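Side-chain contact in probable chemoreceptor (Methyl-accepting chemotaxis) transmembrane protein (Rhizobium meliloti, PDB 6D8V), which probably senses quaternary ammonium compounds through its sensory domain, which binds 1,1-dimethyl-prolinium, and so guides bacterial chemotaxis: residues Y250-P255 against W261-D266. Sequence-based numbering, arbitrary orientation.
Sequences YPFSLP and WLVLVD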
ATOM      1  N   TYR A 250      -1.229 -11.606 -13.827  1.00 71.45           N
ATOM      2  CA  TYR A 250      -1.562 -12.607 -12.811  1.00 65.85           C
ATOM      3  C   TYR A 250      -2.227 -11.903 -11.635  1.00 68.59           C
ATOM      4  O   TYR A 250      -1.549 -11.365 -10.748  1.00 77.74           O
ATOM      5  CB  TYR A 250      -0.309 -13.369 -12.373  1.00 59.85           C
ATOM      6  CG  TYR A 250      -0.543 -14.608 -11.546  1.00 61.44           C
ATOM      7  CD1 TYR A 250      -0.743 -15.848 -12.154  1.00 74.64           C
ATOM      8  CD2 TYR A 250      -0.522 -14.554 -10.154  1.00 53.79           C
ATOM      9  CE1 TYR A 250      -0.938 -16.991 -11.400  1.00 59.59           C
ATOM     10  CE2 TYR A 250      -0.715 -15.692  -9.391  1.00 60.22           C
ATOM     11  CZ  TYR A 250      -0.924 -16.908 -10.012  1.00 73.68           C
ATOM     12  OH  TYR A 250      -1.120 -18.043  -9.242  1.00 68.22           O
ATOM     13  N   PRO A 251      -3.558 -11.865 -11.609  1.00 68.46           N
ATOM     14  CA  PRO A 251      -4.253 -11.320 -10.439  1.00 71.85           C
ATOM     15  C   PRO A 251      -4.052 -12.207  -9.226  1.00 63.65           C
ATOM     16  O   PRO A 251      -3.865 -13.421  -9.344  1.00 66.02           O
ATOM     17  CB  PRO A 251      -5.724 -11.294 -10.873  1.00 59.61           C
ATOM     18  CG  PRO A 251      -5.818 -12.260 -11.995  1.00 62.81           C
ATOM     19  CD  PRO A 251      -4.489 -12.221 -12.692  1.00 64.54           C
ATOM     20  N   PHE A 252      -4.074 -11.581  -8.052  1.00 53.53           N
ATOM     21  CA  PHE A 252      -3.989 -12.315  -6.796  1.00 55.51           C
ATOM     22  C   PHE A 252      -4.595 -11.467  -5.687  1.00 61.63           C
ATOM     23  O   PHE A 252      -4.337 -10.263  -5.608  1.00 67.41           O
ATOM     24  CB  PHE A 252      -2.538 -12.690  -6.465  1.00 50.18           C
ATOM     25  CG  PHE A 252      -1.651 -11.510  -6.189  1.00 52.83           C
ATOM     26  CD1 PHE A 252      -1.144 -10.754  -7.230  1.00 53.88           C
ATOM     27  CD2 PHE A 252      -1.327 -11.160  -4.890  1.00 56.24           C
ATOM     28  CE1 PHE A 252      -0.331  -9.675  -6.984  1.00 51.61           C
ATOM     29  CE2 PHE A 252      -0.514 -10.076  -4.633  1.00 57.29           C
ATOM     30  CZ  PHE A 252      -0.011  -9.335  -5.686  1.00 56.07           C
ATOM     31  N   SER A 253      -5.400 -12.103  -4.837  1.00 68.81           N
ATOM     32  CA  SER A 253      -6.100 -11.404  -3.764  1.00 72.23           C
ATOM     33  C   SER A 253      -5.167 -11.053  -2.614  1.00 62.97           C
ATOM     34  O   SER A 253      -4.314 -11.851  -2.215  1.00 59.48           O
ATOM     35  CB  SER A 253      -7.248 -12.257  -3.225  1.00 62.30           C
ATOM     36  OG  SER A 253      -8.382 -12.170  -4.068  1.00 81.78           O
ATOM     37  N   LEU A 254      -5.363  -9.918  -2.029  1.00 69.01           N
ATOM     38  CA  LEU A 254      -4.506  -9.508  -0.995  1.00 59.07           C
ATOM     39  C   LEU A 254      -5.272  -9.838   0.186  1.00 79.72           C
ATOM     40  O   LEU A 254      -6.444  -9.752   0.129  1.00102.37           O
ATOM     41  CB  LEU A 254      -4.359  -8.035  -1.025  1.00 55.88           C
ATOM     42  CG  LEU A 254      -3.639  -7.403  -2.169  1.00 56.81           C
ATOM     43  CD1 LEU A 254      -3.534  -5.985  -1.816  1.00 45.42           C
ATOM     44  CD2 LEU A 254      -2.293  -7.984  -2.268  1.00 54.69           C
ATOM     45  N   PRO A 255      -4.550 -10.272   1.303  1.00 70.95           N
ATOM     46  CA  PRO A 255      -5.351 -10.895   2.308  1.00 54.60           C
ATOM     47  C   PRO A 255      -6.436 -10.228   3.027  1.00104.20           C
ATOM     48  O   PRO A 255      -7.473 -10.860   2.988  1.00158.02           O
ATOM     49  CB  PRO A 255      -4.356 -11.065   3.372  1.00 52.33           C
ATOM     50  CG  PRO A 255      -3.299 -11.649   2.666  1.00 64.96           C
ATOM     51  CD  PRO A 255      -3.119 -10.527   1.779  1.00 71.27           C
ATOM     52  N   TRP A 261      -4.269  -7.485  -6.672  1.00 60.90           N
ATOM     53  CA  TRP A 261      -3.262  -6.854  -7.507  1.00 60.64           C
ATOM     54  C   TRP A 261      -2.909  -7.760  -8.680  1.00 59.71           C
ATOM     55  O   TRP A 261      -3.179  -8.965  -8.670  1.00 72.99           O
ATOM     56  CB  TRP A 261      -1.995  -6.542  -6.715  1.00 62.78           C
ATOM     57  CG  TRP A 261      -2.138  -5.396  -5.768  1.00 64.17           C
ATOM     58  CD1 TRP A 261      -3.219  -4.578  -5.617  1.00 65.87           C
ATOM     59  CD2 TRP A 261      -1.155  -4.937  -4.838  1.00 62.12           C
ATOM     60  NE1 TRP A 261      -2.967  -3.634  -4.647  1.00 58.57           N
ATOM     61  CE2 TRP A 261      -1.707  -3.837  -4.153  1.00 54.43           C
ATOM     62  CE3 TRP A 261       0.140  -5.356  -4.515  1.00 63.22           C
ATOM     63  CZ2 TRP A 261      -1.012  -3.151  -3.165  1.00 49.07           C
ATOM     64  CZ3 TRP A 261       0.832  -4.672  -3.533  1.00 52.28           C
ATOM     65  CH2 TRP A 261       0.255  -3.578  -2.873  1.00 52.18           C
ATOM     66  N   LEU A 262      -2.282  -7.167  -9.689  1.00 57.96           N
ATOM     67  CA  LEU A 262      -1.764  -7.893 -10.839  1.00 62.82           C
ATOM     68  C   LEU A 262      -0.247  -7.957 -10.747  1.00 64.41           C
ATOM     69  O   LEU A 262       0.422  -6.929 -10.601  1.00 68.41           O
ATOM     70  CB  LEU A 262      -2.157  -7.230 -12.165  1.00 68.17           C
ATOM     71  CG  LEU A 262      -3.617  -7.218 -12.558  1.00 72.91           C
ATOM     72  CD1 LEU A 262      -4.246  -8.559 -12.224  1.00 74.10           C
ATOM     73  CD2 LEU A 262      -4.329  -6.085 -11.849  1.00 86.33           C
ATOM     74  N   VAL A 263       0.282  -9.158 -10.830  1.00 65.42           N
ATOM     75  CA  VAL A 263       1.675  -9.358 -11.178  1.00 51.08           C
ATOM     76  C   VAL A 263       1.755  -9.357 -12.695  1.00 62.82           C
ATOM     77  O   VAL A 263       0.934  -9.985 -13.373  1.00 65.22           O
ATOM     78  CB  VAL A 263       2.207 -10.675 -10.585  1.00 58.89           C
ATOM     79  CG1 VAL A 263       3.624 -10.928 -11.028  1.00 59.68           C
ATOM     80  CG2 VAL A 263       2.130 -10.635  -9.068  1.00 71.05           C
ATOM     81  N   LEU A 264       2.699  -8.605 -13.229  1.00 61.30           N
ATOM     82  CA  LEU A 264       3.023  -8.649 -14.643  1.00 69.70           C
ATOM     83  C   LEU A 264       4.404  -9.261 -14.763  1.00 60.25           C
ATOM     84  O   LEU A 264       5.345  -8.826 -14.091  1.00 70.22           O
ATOM     85  CB  LEU A 264       3.023  -7.258 -15.278  1.00 73.58           C
ATOM     86  CG  LEU A 264       1.817  -6.350 -15.086  1.00 61.30           C
ATOM     87  CD1 LEU A 264       2.059  -5.061 -15.849  1.00 64.97           C
ATOM     88  CD2 LEU A 264       0.549  -7.036 -15.558  1.00 54.63           C
ATOM     89  N   VAL A 265       4.527 -10.259 -15.615  1.00 55.08           N
ATOM     90  CA  VAL A 265       5.793 -10.939 -15.818  1.00 66.19           C
ATOM     91  C   VAL A 265       6.087 -10.869 -17.307  1.00 63.24           C
ATOM     92  O   VAL A 265       5.287 -11.333 -18.130  1.00 62.81           O
ATOM     93  CB  VAL A 265       5.754 -12.381 -15.281  1.00 65.24           C
ATOM     94  CG1 VAL A 265       4.393 -13.006 -15.569  1.00 84.77           C
ATOM     95  CG2 VAL A 265       6.903 -13.204 -15.844  1.00 58.96           C
ATOM     96  N   ASP A 266       7.204 -10.239 -17.649  1.00 65.20           N
ATOM     97  CA  ASP A 266       7.574  -9.993 -19.030  1.00 64.72           C
ATOM     98  C   ASP A 266       8.654 -10.988 -19.421  1.00 71.61           C
ATOM     99  O   ASP A 266       9.698 -11.067 -18.762  1.00 80.89           O
ATOM    100  CB  ASP A 266       8.061  -8.553 -19.208  1.00 71.12           C
ATOM    101  CG  ASP A 266       6.923  -7.528 -19.138  1.00 83.82           C
ATOM    102  OD1 ASP A 266       5.743  -7.936 -19.149  1.00 79.06           O
ATOM    103  OD2 ASP A 266       7.203  -6.311 -19.081  1.00 96.33           O
TER
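F252 reaches across to the neighbouring strand and sets its ring beside W261 and V263. Its CG sits between the backbone N and the carbonyl carbon (chi1 66°), a torsion that brings the ring edge against the partner backbone, with Y250 O and V263 N in the ring plane. F252 CE1 lies 3.4 Å from V263 CG2, the two side chains meeting at about a right angle, and F252 CZ packs 3.6 Å from W261 CB. W261 extends its indole further along the same side of the sheet, and L254 lays a methyl over one of its faces: L254 CD1 stands 3.8 Å from the centroid of the five-membered ring, 15° off the normal, in a CH-pi contact. The indole NE1 is hydrogen-bonded to Q197. On the other side of the sheet, L262 CD1 touches P251 CB at 3.4 Å. Y250 contributes mainly its CB, near V263, because its CG lies anti to the backbone N (chi1 -168°) and the phenol heads off towards helix 2-45. Between these two layers of side chains, Y250 with V263 and F252 with W261 form antiparallel hydrogen-bonded pairs, each with two N-H...O bonds; V263 N approaches Y250 O from above the carbonyl plane. P251, which has no N-H to give, occupies the non-hydrogen-bonded pair between them, where L262 bonds through its backbone to L195. Cutting F252 back to an alanine is likely to open a gap between V263 CG2 and W261 CB, with A19 losing its ring contact. The hairpin thus pairs its backbone at Y250/V263 and F252/W261, and packs Y250, F252 and W261 on helix 2-45.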